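PDB 4QKU: hydrolase from Burkholderia cenocepacia, which probably acts as a fumarylacetoacetase, hydrolysing fumarylacetoacetate to fumarate and acetoacetate in the last step of phenylalanine and tyrosine breakdown. Local coordinates for residues K24-T29 against A110-D115; I46-K51 against D135-L140; E222-F227 against V252-W257; I239-A244 against Q352-T357; G383-L388 against T405-G410. All coordinates share one frame; numbering follows the deposited sequence.

Interaction 1: residues K24-T29 against A110-D115; sequences KSWIET and ALFSRD
Ser25 and Ser113 form a single backbone bridge between two short segments, mostly loop, with Arg114 N donating to Lys24 O at 2.9 Å. Ser25 OG gives its proton to Phe112 O at 2.6 Å and accepts from Ile27 N, an ST turn, so one hydroxyl is engaged along and across the contact. Trp26 NE1 meets Leu111 O at 3.1 Å; the N-H...O angle of 162° is fairly straight, and the oxygen lies in the indole plane, its lone pair facing the donor. Chi1 of 47° sets Trp26 CG between the backbone N and carbonyl carbon, which carries the indole toward Leu111 and Phe112.

The charged pair is Arg114 NH1 with Glu28 OE1, 2.9 Å apart. Guanidinium and carboxylate are nearly coplanar, the syn lone pair is used, and a water bridges Glu28 OE2 to Arg114 NH2.

Apolar contact centres on Phe112. Its ring and the six-membered ring of Trp26 are tilted by 30° and slid apart, centroids 5.2 Å away, so they barely overlap. Ile27 CD1 approaches Phe112 CD1 to 3.5 Å.

Leu119 of helix 117-120 packs on Trp26 and Phe112, while Leu60 of strand 55-60 and Leu130 of strand 130-132 adjoin Ile27 and Phe112.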
# COMPACT_ATOMS: atom_id res chain seq x y z
N LYS B 24 -11.31 -22.09 32.70
CA LYS B 24 -10.09 -22.88 32.46
C LYS B 24 -10.36 -23.93 31.39
O LYS B 24 -11.52 -24.30 31.17
CB LYS B 24 -9.64 -23.59 33.76
CG LYS B 24 -9.35 -22.68 34.94
CD LYS B 24 -8.11 -21.83 34.70
CE LYS B 24 -8.21 -20.52 35.45
NZ LYS B 24 -7.08 -19.62 35.13
N SER B 25 -9.29 -24.45 30.80
CA SER B 25 -9.38 -25.50 29.79
C SER B 25 -8.89 -26.88 30.25
O SER B 25 -8.06 -27.00 31.16
CB SER B 25 -8.59 -25.07 28.56
OG SER B 25 -8.89 -25.91 27.46
N TRP B 26 -9.42 -27.91 29.60
CA TRP B 26 -8.90 -29.28 29.75
C TRP B 26 -7.58 -29.48 28.94
O TRP B 26 -6.88 -30.49 29.10
CB TRP B 26 -9.94 -30.34 29.36
CG TRP B 26 -10.66 -30.09 28.07
CD1 TRP B 26 -11.90 -29.55 27.90
CD2 TRP B 26 -10.18 -30.40 26.76
NE1 TRP B 26 -12.22 -29.49 26.57
CE2 TRP B 26 -11.19 -30.01 25.85
CE3 TRP B 26 -9.02 -30.97 26.27
CZ2 TRP B 26 -11.06 -30.18 24.48
CZ3 TRP B 26 -8.89 -31.14 24.88
CH2 TRP B 26 -9.90 -30.74 24.02
N ILE B 27 -7.24 -28.50 28.11
CA ILE B 27 -5.88 -28.35 27.63
C ILE B 27 -5.12 -27.64 28.73
O ILE B 27 -5.16 -26.40 28.84
CB ILE B 27 -5.84 -27.58 26.30
CG1 ILE B 27 -6.47 -28.47 25.24
CG2 ILE B 27 -4.42 -27.23 25.90
CD1 ILE B 27 -6.93 -27.72 24.03
N GLU B 28 -4.41 -28.44 29.52
CA GLU B 28 -3.82 -27.99 30.77
C GLU B 28 -2.75 -26.91 30.62
O GLU B 28 -2.60 -26.06 31.49
CB GLU B 28 -3.23 -29.19 31.55
CG GLU B 28 -2.93 -28.88 33.03
CD GLU B 28 -4.16 -28.42 33.82
OE1 GLU B 28 -5.24 -29.10 33.74
OE2 GLU B 28 -4.05 -27.39 34.54
N THR B 29 -2.03 -26.92 29.52
CA THR B 29 -0.99 -25.91 29.31
C THR B 29 -1.56 -24.49 29.22
O THR B 29 -0.85 -23.52 29.46
CB THR B 29 -0.13 -26.21 28.08
OG1 THR B 29 -0.97 -26.38 26.92
CG2 THR B 29 0.71 -27.46 28.33
N ALA B 110 -16.63 -22.59 24.87
CA ALA B 110 -17.51 -23.58 25.48
C ALA B 110 -16.93 -24.97 25.32
O ALA B 110 -16.83 -25.72 26.24
CB ALA B 110 -18.90 -23.51 24.87
N LEU B 111 -16.49 -25.26 24.12
CA LEU B 111 -15.95 -26.59 23.80
C LEU B 111 -14.67 -26.94 24.57
O LEU B 111 -14.47 -28.10 24.95
CB LEU B 111 -15.68 -26.67 22.30
CG LEU B 111 -15.43 -28.09 21.79
CD1 LEU B 111 -16.68 -28.96 21.98
CD2 LEU B 111 -14.97 -28.07 20.34
N PHE B 112 -13.81 -25.95 24.80
CA PHE B 112 -12.51 -26.20 25.40
C PHE B 112 -12.49 -25.89 26.86
O PHE B 112 -11.45 -26.01 27.50
CB PHE B 112 -11.41 -25.46 24.66
CG PHE B 112 -11.11 -26.04 23.32
CD1 PHE B 112 -10.33 -27.18 23.21
CD2 PHE B 112 -11.65 -25.49 22.17
CE1 PHE B 112 -10.07 -27.76 21.99
CE2 PHE B 112 -11.39 -26.06 20.94
CZ PHE B 112 -10.60 -27.20 20.85
N SER B 113 -13.65 -25.51 27.41
CA SER B 113 -13.84 -25.39 28.85
C SER B 113 -13.69 -26.74 29.55
O SER B 113 -14.26 -27.76 29.12
CB SER B 113 -15.22 -24.83 29.17
OG SER B 113 -15.22 -23.44 29.04
N ARG B 114 -13.00 -26.73 30.68
CA ARG B 114 -12.56 -27.95 31.34
C ARG B 114 -13.64 -29.03 31.49
O ARG B 114 -13.33 -30.23 31.44
CB ARG B 114 -11.97 -27.63 32.70
CG ARG B 114 -10.97 -28.67 33.18
CD ARG B 114 -10.79 -28.74 34.69
NE ARG B 114 -10.04 -27.61 35.23
CZ ARG B 114 -8.71 -27.53 35.25
NH1 ARG B 114 -7.94 -28.50 34.73
NH2 ARG B 114 -8.15 -26.45 35.79
N ASP B 115 -14.88 -28.59 31.69
CA ASP B 115 -15.99 -29.47 32.01
C ASP B 115 -16.80 -29.97 30.82
O ASP B 115 -17.70 -30.79 31.00
CB ASP B 115 -16.91 -28.78 33.00
CG ASP B 115 -16.24 -28.54 34.35
OD1 ASP B 115 -15.18 -29.15 34.62
OD2 ASP B 115 -16.79 -27.73 35.14
O HOH W 1 -5.36 -25.76 36.01

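Interaction 2: residues I46-K51 against D135-L140; sequences IFSDAK and DATLHL
Ser48 and Thr137 exchange both of their backbone hydrogen bonds: Ser48 N donates to Thr137 O at 2.8 Å, and Thr137 N to Ser48 O at 2.7 Å, each with an N-H...O angle near 165°. The next donor along, His139 N, reaches Ile46 O at 3.0 Å. A water accepts from Ile46 N at 2.8 Å and lies 2.6 Å from His139 O.

A side-chain bond reinforces the backbone on the face bearing Ser48 and His139. Ser48 OG stands 2.7 Å from His139 NE2, near the imidazole plane, and either atom could be the donor. Chi1 of 60° sets OG between the backbone N and carbonyl carbon of Ser48, from where it meets the ring at its edge.

These antiparallel strands, 44-49 and 137-139, belong to the five-stranded sheet of the N-terminal region, consistent with the SH3-like domain of fumarylacetoacetases; strand 137-139 is outermost in it within the chain. On the sheet face bearing Phe47 and Leu138, Phe47 CB packs against Leu138 CD2 at 3.7 Å, and the Phe47 ring reaches Ala136 CB obliquely with CD2, at 4.1 Å. Leu138 also touches Pro284 and Trp285, and Leu140 touches Ile282, all on strand 280-288. Asp49 OD1, at the far end, accepts from Gly52 N and forms a salt bridge with Arg55.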
# COMPACT_ATOMS: atom_id res chain seq x y z
N ILE B 46 -2.88 -18.36 11.04
CA ILE B 46 -2.78 -19.24 9.90
C ILE B 46 -1.55 -20.09 10.09
O ILE B 46 -0.46 -19.57 10.37
CB ILE B 46 -2.63 -18.46 8.58
CG1 ILE B 46 -3.89 -17.63 8.29
CG2 ILE B 46 -2.31 -19.40 7.42
CD1 ILE B 46 -5.10 -18.45 7.92
N PHE B 47 -1.73 -21.40 9.94
CA PHE B 47 -0.65 -22.35 10.23
C PHE B 47 -0.68 -23.49 9.24
O PHE B 47 -1.72 -23.82 8.67
CB PHE B 47 -0.78 -22.92 11.66
CG PHE B 47 -1.81 -23.99 11.77
CD1 PHE B 47 -3.15 -23.67 11.89
CD2 PHE B 47 -1.46 -25.32 11.68
CE1 PHE B 47 -4.12 -24.66 11.93
CE2 PHE B 47 -2.42 -26.31 11.74
CZ PHE B 47 -3.75 -25.99 11.87
N SER B 48 0.48 -24.09 9.06
CA SER B 48 0.55 -25.33 8.33
C SER B 48 1.33 -26.33 9.16
O SER B 48 2.07 -25.97 10.07
CB SER B 48 1.21 -25.12 6.96
OG SER B 48 2.52 -24.62 7.09
N ASP B 49 1.15 -27.59 8.81
CA ASP B 49 1.90 -28.69 9.40
C ASP B 49 2.08 -29.74 8.32
O ASP B 49 1.72 -29.52 7.16
CB ASP B 49 1.12 -29.25 10.58
CG ASP B 49 -0.27 -29.75 10.19
OD1 ASP B 49 -0.72 -29.52 9.05
OD2 ASP B 49 -0.93 -30.39 11.03
N ALA B 50 2.64 -30.88 8.68
CA ALA B 50 2.72 -32.02 7.78
C ALA B 50 1.34 -32.60 7.40
O ALA B 50 1.20 -33.23 6.36
CB ALA B 50 3.61 -33.10 8.37
N LYS B 51 0.33 -32.41 8.23
CA LYS B 51 -1.04 -32.87 7.89
C LYS B 51 -1.61 -32.11 6.69
O LYS B 51 -2.36 -32.69 5.90
CB LYS B 51 -2.01 -32.75 9.09
N ASP B 135 4.91 -28.45 16.27
CA ASP B 135 4.90 -29.10 14.94
C ASP B 135 4.23 -28.28 13.83
O ASP B 135 3.80 -28.83 12.82
CB ASP B 135 4.14 -30.42 15.00
CG ASP B 135 4.63 -31.32 16.09
OD1 ASP B 135 5.85 -31.35 16.35
OD2 ASP B 135 3.77 -32.02 16.66
N ALA B 136 4.08 -26.98 14.02
CA ALA B 136 3.35 -26.18 13.07
C ALA B 136 4.24 -25.07 12.59
O ALA B 136 5.22 -24.71 13.26
CB ALA B 136 2.09 -25.60 13.70
N THR B 137 3.90 -24.53 11.43
CA THR B 137 4.60 -23.38 10.89
C THR B 137 3.58 -22.29 10.73
O THR B 137 2.48 -22.55 10.23
CB THR B 137 5.22 -23.72 9.54
OG1 THR B 137 6.12 -24.81 9.72
CG2 THR B 137 5.97 -22.53 8.97
N LEU B 138 3.93 -21.10 11.21
CA LEU B 138 2.99 -19.99 11.21
C LEU B 138 3.30 -19.02 10.10
O LEU B 138 4.47 -18.74 9.80
CB LEU B 138 3.03 -19.27 12.55
CG LEU B 138 2.74 -20.21 13.70
CD1 LEU B 138 3.16 -19.58 15.01
CD2 LEU B 138 1.26 -20.58 13.70
N HIS B 139 2.24 -18.49 9.50
CA HIS B 139 2.35 -17.64 8.34
C HIS B 139 1.62 -16.33 8.61
O HIS B 139 0.94 -16.20 9.65
CB HIS B 139 1.74 -18.35 7.14
CG HIS B 139 2.23 -19.76 6.96
ND1 HIS B 139 3.35 -20.08 6.22
CD2 HIS B 139 1.74 -20.93 7.43
CE1 HIS B 139 3.53 -21.38 6.23
NE2 HIS B 139 2.57 -21.93 6.95
N LEU B 140 1.79 -15.36 7.73
CA LEU B 140 1.01 -14.13 7.81
C LEU B 140 -0.47 -14.45 7.95
O LEU B 140 -1.01 -15.17 7.10
CB LEU B 140 1.17 -13.32 6.53
CG LEU B 140 2.22 -12.20 6.51
CD1 LEU B 140 1.96 -11.33 5.29
CD2 LEU B 140 2.17 -11.35 7.77
O HOH W 2 -0.65 -16.72 11.65

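Interaction 3: residues E222-F227 against V252-W257; sequences ELETGF and VLLNDW. With NA (sodium ion), chain H.
Glu222 and Asp256 run side by side in the same direction, which brings Glu222 OE2 to 3.1 Å from Asp256 OD2 with the carboxylate planes 63° apart. Glu224 joins them: its extended chain carries OE2 to 3.7 Å from Asp256 OD2, the two planes 82° apart, and its flank lies along Leu254, whose CD2 is 3.7 Å from Glu224 OE1. Gly372 is the chief polar partner of Glu224. Lys276 forms a salt bridge with Glu222 OE2 and Arg260 with OE1, so positive charge probably offsets part of the cluster.

The backbone that presents these groups is an antiparallel pair, strands 219-229 and 248-259, at the middle of a seven-stranded mixed sheet in the catalytic C-terminal region of the FAH family. Gly226 and Val252 exchange both backbone bonds. Glu222, Glu224 and Asp256, with Asp149, are predicted calcium ligands, and the converging carboxylates fit that.

At the end of the paired segment, Asn255 extends anti to its backbone nitrogen (chi1 -172°) and turns OD1 to accept from Glu222 N at 3.1 Å, while ND2 lies over one face of the Trp257 ring, displaced toward the rim, 3.1 Å above its plane. An inverse gamma turn centred on Asp256 follows; the sodium ion is bound by Asp256 OD1 at 2.4 Å and by Trp257 O at 2.5 Å, with Lys276 O, Ala279 O and Thr280 OG1 completing the site.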
# COMPACT_ATOMS: atom_id res chain seq x y z
N GLU B 222 11.74 -0.91 15.50
CA GLU B 222 10.74 0.03 16.00
C GLU B 222 9.62 -0.76 16.65
O GLU B 222 8.85 -1.43 15.96
CB GLU B 222 10.21 0.90 14.88
CG GLU B 222 11.15 2.02 14.44
CD GLU B 222 10.42 3.20 13.81
OE1 GLU B 222 10.80 4.35 14.13
OE2 GLU B 222 9.47 2.97 13.02
N LEU B 223 9.58 -0.72 17.98
CA LEU B 223 8.51 -1.34 18.75
C LEU B 223 7.14 -0.66 18.52
O LEU B 223 6.97 0.52 18.80
CB LEU B 223 8.83 -1.33 20.24
CG LEU B 223 7.70 -1.72 21.21
CD1 LEU B 223 7.22 -3.15 20.99
CD2 LEU B 223 8.21 -1.53 22.62
N GLU B 224 6.19 -1.42 18.01
CA GLU B 224 4.87 -0.93 17.68
C GLU B 224 3.88 -2.06 17.84
O GLU B 224 4.27 -3.23 17.96
CB GLU B 224 4.77 -0.46 16.20
CG GLU B 224 5.87 0.46 15.69
CD GLU B 224 5.53 1.10 14.35
OE1 GLU B 224 4.32 1.19 14.01
OE2 GLU B 224 6.46 1.58 13.66
N THR B 225 2.61 -1.68 17.84
CA THR B 225 1.54 -2.62 17.59
C THR B 225 0.79 -2.16 16.34
O THR B 225 0.85 -1.00 15.92
CB THR B 225 0.48 -2.63 18.72
OG1 THR B 225 -0.17 -1.36 18.76
CG2 THR B 225 1.09 -2.95 20.10
N GLY B 226 0.08 -3.09 15.74
CA GLY B 226 -0.71 -2.76 14.58
C GLY B 226 -2.04 -3.41 14.72
O GLY B 226 -2.14 -4.49 15.28
N PHE B 227 -3.08 -2.74 14.24
CA PHE B 227 -4.37 -3.37 14.28
C PHE B 227 -4.81 -3.80 12.87
O PHE B 227 -4.38 -3.24 11.87
CB PHE B 227 -5.42 -2.54 15.05
CG PHE B 227 -5.71 -1.18 14.47
CD1 PHE B 227 -6.67 -1.02 13.48
CD2 PHE B 227 -5.08 -0.04 14.97
CE1 PHE B 227 -6.97 0.23 12.96
CE2 PHE B 227 -5.37 1.22 14.47
CZ PHE B 227 -6.32 1.35 13.45
N VAL B 252 -1.78 -7.05 16.64
CA VAL B 252 -0.57 -7.84 16.57
C VAL B 252 0.60 -6.96 17.00
O VAL B 252 0.46 -5.72 17.09
CB VAL B 252 -0.28 -8.34 15.13
CG1 VAL B 252 -1.33 -9.35 14.67
CG2 VAL B 252 -0.16 -7.20 14.14
N LEU B 253 1.75 -7.58 17.21
CA LEU B 253 2.97 -6.82 17.46
C LEU B 253 3.59 -6.53 16.12
O LEU B 253 3.44 -7.31 15.16
CB LEU B 253 3.94 -7.62 18.31
CG LEU B 253 3.38 -8.10 19.64
CD1 LEU B 253 4.37 -9.02 20.33
CD2 LEU B 253 3.06 -6.94 20.53
N LEU B 254 4.32 -5.43 16.04
CA LEU B 254 4.82 -4.92 14.77
C LEU B 254 6.21 -4.31 14.95
O LEU B 254 6.38 -3.38 15.70
CB LEU B 254 3.84 -3.90 14.21
CG LEU B 254 4.07 -3.35 12.77
CD1 LEU B 254 2.76 -2.86 12.19
CD2 LEU B 254 5.07 -2.21 12.73
N ASN B 255 7.20 -4.89 14.25
CA ASN B 255 8.52 -4.38 14.24
C ASN B 255 8.73 -3.70 12.91
O ASN B 255 8.84 -4.35 11.88
CB ASN B 255 9.55 -5.50 14.42
CG ASN B 255 10.96 -4.96 14.60
OD1 ASN B 255 11.22 -3.76 14.42
ND2 ASN B 255 11.88 -5.85 14.95
N ASP B 256 8.78 -2.37 12.95
CA ASP B 256 8.98 -1.60 11.75
C ASP B 256 10.45 -1.36 11.57
O ASP B 256 10.95 -0.26 11.87
CB ASP B 256 8.23 -0.28 11.75
CG ASP B 256 8.41 0.48 10.43
OD1 ASP B 256 8.75 -0.16 9.41
OD2 ASP B 256 8.25 1.72 10.42
N TRP B 257 11.14 -2.37 11.08
CA TRP B 257 12.58 -2.28 10.89
C TRP B 257 12.90 -1.03 10.11
O TRP B 257 12.25 -0.74 9.10
CB TRP B 257 13.10 -3.47 10.11
CG TRP B 257 12.76 -4.83 10.66
CD1 TRP B 257 11.72 -5.65 10.26
CD2 TRP B 257 13.46 -5.54 11.66
NE1 TRP B 257 11.75 -6.80 10.96
CE2 TRP B 257 12.82 -6.78 11.82
CE3 TRP B 257 14.60 -5.27 12.42
CZ2 TRP B 257 13.27 -7.73 12.71
CZ3 TRP B 257 15.05 -6.22 13.30
CH2 TRP B 257 14.38 -7.44 13.45
NA NA H . 10.17 -1.56 8.10

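Interaction 4: residues I239-A244 against Q352-T357; sequences IACEDA and QLAHHT
The two flat peptide groups flanking Ile239 both meet segment 352-357, one at Thr357 and the other at Ala354. Ile239 N donates to Thr357 OG1, 3.0 Å from N to OG1, and the hydrogen bond is nearly straight at 165°. The carbonyl of the same residue is engaged too: Ile239 O receives a CA-H...O contact from Ala354 CA at 3.5 Å.

Chi1 of 55° places Thr357 OG1 between its backbone N and carbonyl carbon, turned back along the segment, where it meets Ile239 N. There the hydroxyl also comes near Leu353 O and Ala354 O, and which of them takes its proton is unsettled.

The remainder is mostly apolar packing. The Ile239 side chain crosses both Leu353 and Thr357 at a slant, with CD1 lying 4.0 Å from Leu353 CG and 3.8 Å from Thr357 CG2. Ala354 CB abuts Cys241, 3.7 Å from its CA and 3.9 Å from its CB. Leu353 CD2 extends to Ala244, 3.5 Å from its carbonyl O.

The loop joining strands 219-229 and 248-259 is thereby packed against helix 349-357. Leu353 also touches Met369 of strand 368-370, and His356 forms an edge-to-face pair with Phe273 of the second subunit.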
# COMPACT_ATOMS: atom_id res chain seq x y z
N ILE B 239 -15.38 6.95 8.52
CA ILE B 239 -15.80 6.21 9.72
C ILE B 239 -15.76 7.18 10.88
O ILE B 239 -14.70 7.78 11.14
CB ILE B 239 -14.86 5.02 10.03
CG1 ILE B 239 -14.73 4.08 8.82
CG2 ILE B 239 -15.37 4.23 11.22
CD1 ILE B 239 -13.58 3.11 8.92
N ALA B 240 -16.91 7.37 11.53
CA ALA B 240 -17.04 8.28 12.67
C ALA B 240 -16.21 7.74 13.80
O ALA B 240 -16.13 6.51 13.99
CB ALA B 240 -18.49 8.37 13.11
N CYS B 241 -15.52 8.62 14.51
CA CYS B 241 -14.63 8.19 15.58
C CYS B 241 -15.30 7.20 16.53
O CYS B 241 -14.71 6.23 16.93
CB CYS B 241 -14.10 9.39 16.35
SG CYS B 241 -12.88 8.92 17.56
N GLU B 242 -16.56 7.45 16.84
CA GLU B 242 -17.33 6.62 17.76
C GLU B 242 -17.68 5.21 17.22
O GLU B 242 -18.01 4.32 17.99
CB GLU B 242 -18.64 7.34 18.13
CG GLU B 242 -19.60 7.45 16.95
CD GLU B 242 -20.81 8.36 17.18
OE1 GLU B 242 -21.75 8.02 17.95
OE2 GLU B 242 -20.81 9.43 16.52
N ASP B 243 -17.70 5.04 15.90
CA ASP B 243 -18.00 3.75 15.31
C ASP B 243 -16.72 3.00 15.00
O ASP B 243 -16.79 1.83 14.60
CB ASP B 243 -18.76 3.91 13.98
CG ASP B 243 -20.13 4.62 14.15
OD1 ASP B 243 -20.75 4.50 15.23
OD2 ASP B 243 -20.57 5.30 13.19
N ALA B 244 -15.56 3.64 15.17
CA ALA B 244 -14.30 3.11 14.63
C ALA B 244 -13.92 1.75 15.14
O ALA B 244 -13.48 0.90 14.38
CB ALA B 244 -13.14 4.09 14.87
N GLN B 352 -7.09 7.16 15.13
CA GLN B 352 -6.29 6.96 13.95
C GLN B 352 -7.19 6.53 12.81
O GLN B 352 -7.05 7.02 11.69
CB GLN B 352 -5.19 5.92 14.18
CG GLN B 352 -4.13 6.35 15.18
CD GLN B 352 -3.29 5.21 15.75
OE1 GLN B 352 -3.67 4.04 15.73
NE2 GLN B 352 -2.13 5.58 16.31
N LEU B 353 -8.12 5.63 13.07
CA LEU B 353 -8.94 5.07 12.01
C LEU B 353 -9.90 6.14 11.50
O LEU B 353 -10.14 6.28 10.27
CB LEU B 353 -9.68 3.81 12.49
CG LEU B 353 -10.51 3.07 11.46
CD1 LEU B 353 -9.66 2.73 10.24
CD2 LEU B 353 -11.12 1.80 12.02
N ALA B 354 -10.43 6.94 12.42
CA ALA B 354 -11.28 8.08 12.03
C ALA B 354 -10.49 9.06 11.15
O ALA B 354 -10.98 9.54 10.11
CB ALA B 354 -11.84 8.80 13.25
N HIS B 355 -9.25 9.36 11.54
CA HIS B 355 -8.46 10.33 10.79
C HIS B 355 -8.08 9.79 9.42
O HIS B 355 -8.09 10.52 8.45
CB HIS B 355 -7.22 10.74 11.57
CG HIS B 355 -6.37 11.72 10.85
ND1 HIS B 355 -6.75 13.03 10.67
CD2 HIS B 355 -5.18 11.59 10.23
CE1 HIS B 355 -5.82 13.67 9.97
NE2 HIS B 355 -4.84 12.82 9.73
N HIS B 356 -7.78 8.50 9.35
CA HIS B 356 -7.50 7.83 8.08
C HIS B 356 -8.63 8.01 7.08
O HIS B 356 -8.37 8.08 5.87
CB HIS B 356 -7.32 6.31 8.28
CG HIS B 356 -6.40 5.66 7.29
ND1 HIS B 356 -6.44 5.92 5.94
CD2 HIS B 356 -5.44 4.72 7.45
CE1 HIS B 356 -5.51 5.21 5.32
NE2 HIS B 356 -4.90 4.46 6.22
N THR B 357 -9.86 8.03 7.55
CA THR B 357 -11.00 7.99 6.66
C THR B 357 -11.74 9.31 6.55
O THR B 357 -12.75 9.39 5.85
CB THR B 357 -12.01 6.91 7.09
OG1 THR B 357 -12.40 7.12 8.47
CG2 THR B 357 -11.39 5.54 6.92

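Interaction 5: residues G383-L388 against T405-G410; sequences GSLLEL and TFIEDG
Leu385 and Ile407 cross at about a right angle, touching where Leu385 CD1 meets Ile407 CG1 at 3.9 Å. With CG anti to the carbonyl carbon (chi1 -75°), the Leu385 side chain gathers about one polar atom: Thr405 O lies 3.5 Å from CB and 3.6 Å from CD2.

Phe406 approaches the start of the short helix 385-388 obliquely. Its CE1 comes to 3.8 Å from Leu386 N, and its CZ to 4.2 Å from Leu386 CD1, so the ring leans on backbone as well as side chain. That backbone nitrogen donates to Asp220 OD2, while Leu385 N donates to OD1.

Ser384 caps the same helix: its OG accepts from Glu387 N at 3.2 Å and donates to Glu387 OE2 at 2.9 Å, using its anti lone pair. Glu387 OE2 also bonds His156, the predicted proton acceptor, and OE1 bonds Ser375 and Asn159.

Across the contact no hydrogen bond is made: loop 405-410 meets the helix by van der Waals packing, mostly carbon on carbon, with Thr405 O and Leu386 N also at the interface. The polar groups of the helix N-terminus turn to Asp220 and, through Glu387, to His156, consistent with a second-shell role near the active site.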
# COMPACT_ATOMS: atom_id res chain seq x y z
N GLY B 383 11.29 2.86 22.43
CA GLY B 383 11.00 1.74 21.54
C GLY B 383 11.90 1.56 20.32
O GLY B 383 11.57 0.79 19.42
N SER B 384 13.05 2.24 20.29
CA SER B 384 14.04 1.98 19.26
C SER B 384 15.44 2.17 19.78
O SER B 384 15.62 2.85 20.79
CB SER B 384 13.81 2.92 18.08
OG SER B 384 14.16 4.24 18.44
N LEU B 385 16.44 1.61 19.11
CA LEU B 385 17.82 1.82 19.53
C LEU B 385 18.30 3.24 19.25
O LEU B 385 19.08 3.82 20.03
CB LEU B 385 18.76 0.79 18.91
CG LEU B 385 18.61 -0.57 19.57
CD1 LEU B 385 19.02 -1.68 18.64
CD2 LEU B 385 19.42 -0.63 20.84
N LEU B 386 17.79 3.83 18.16
CA LEU B 386 18.03 5.23 17.90
C LEU B 386 17.79 6.02 19.19
O LEU B 386 18.64 6.83 19.59
CB LEU B 386 17.13 5.75 16.78
CG LEU B 386 17.22 7.26 16.51
CD1 LEU B 386 18.62 7.67 16.10
CD2 LEU B 386 16.20 7.69 15.47
N GLU B 387 16.64 5.78 19.84
CA GLU B 387 16.31 6.48 21.08
C GLU B 387 17.12 5.95 22.29
O GLU B 387 17.73 6.74 23.01
CB GLU B 387 14.82 6.37 21.39
CG GLU B 387 13.91 7.15 20.45
CD GLU B 387 12.46 6.70 20.55
OE1 GLU B 387 11.70 7.29 21.34
OE2 GLU B 387 12.10 5.71 19.88
N LEU B 388 17.18 4.64 22.46
CA LEU B 388 17.86 4.03 23.61
C LEU B 388 19.33 4.38 23.71
O LEU B 388 19.82 4.60 24.78
CB LEU B 388 17.77 2.50 23.56
CG LEU B 388 16.37 1.94 23.76
CD1 LEU B 388 16.28 0.53 23.21
CD2 LEU B 388 16.00 1.98 25.24
N THR B 405 25.28 -0.36 19.69
CA THR B 405 24.56 0.86 19.31
C THR B 405 23.40 0.42 18.41
O THR B 405 22.27 0.33 18.87
CB THR B 405 25.45 1.89 18.59
OG1 THR B 405 26.14 1.25 17.52
CG2 THR B 405 26.47 2.47 19.56
N PHE B 406 23.67 0.14 17.14
CA PHE B 406 22.63 -0.38 16.26
C PHE B 406 22.79 -1.88 16.04
O PHE B 406 23.76 -2.47 16.50
CB PHE B 406 22.61 0.41 14.95
CG PHE B 406 22.13 1.80 15.14
CD1 PHE B 406 20.78 2.09 15.15
CD2 PHE B 406 23.04 2.83 15.36
CE1 PHE B 406 20.33 3.38 15.35
CE2 PHE B 406 22.60 4.12 15.56
CZ PHE B 406 21.23 4.40 15.56
N ILE B 407 21.84 -2.50 15.35
CA ILE B 407 21.82 -3.95 15.22
C ILE B 407 22.95 -4.46 14.33
O ILE B 407 23.27 -3.88 13.28
CB ILE B 407 20.49 -4.45 14.63
CG1 ILE B 407 19.30 -3.99 15.47
CG2 ILE B 407 20.45 -5.95 14.56
CD1 ILE B 407 18.02 -3.97 14.66
N GLU B 408 23.51 -5.59 14.75
CA GLU B 408 24.60 -6.22 14.06
C GLU B 408 24.15 -7.54 13.43
O GLU B 408 23.25 -8.23 13.93
CB GLU B 408 25.74 -6.42 15.04
CG GLU B 408 26.40 -5.10 15.41
CD GLU B 408 27.55 -5.23 16.39
OE1 GLU B 408 28.10 -6.33 16.54
OE2 GLU B 408 27.92 -4.21 17.01
N ASP B 409 24.84 -7.91 12.35
CA ASP B 409 24.56 -9.11 11.62
C ASP B 409 24.51 -10.30 12.59
O ASP B 409 25.35 -10.43 13.49
CB ASP B 409 25.61 -9.34 10.50
CG ASP B 409 25.48 -8.35 9.33
OD1 ASP B 409 24.56 -7.48 9.34
OD2 ASP B 409 26.31 -8.42 8.39
N GLY B 410 23.50 -11.16 12.43
CA GLY B 410 23.34 -12.29 13.33
C GLY B 410 22.44 -12.01 14.52
O GLY B 410 21.86 -12.94 15.07

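In the fold
Interactions 3, 4 and 5 are buried, whereas interaction 2 is a surface contact and interaction 1 only partly buried. Both 2 and 3 are antiparallel strand pairs, but the first closes the edge of the N-terminal sheet, and the second has its centre about 5 Å from the centre of the chain and gathers carboxylates beside a metal. Interactions 4 and 5 pack a loop on a helix: one with a hydrogen bond, the other with none. Interaction 3 touches both: Phe227 packs on Gln352 and Leu353, Trp257 on Ile407, and Leu223 N probably hydrogen-bonds Gly383 O. Interaction 1, about 41 Å from interaction 5 between centres, ties its loops with a salt bridge and indole bond.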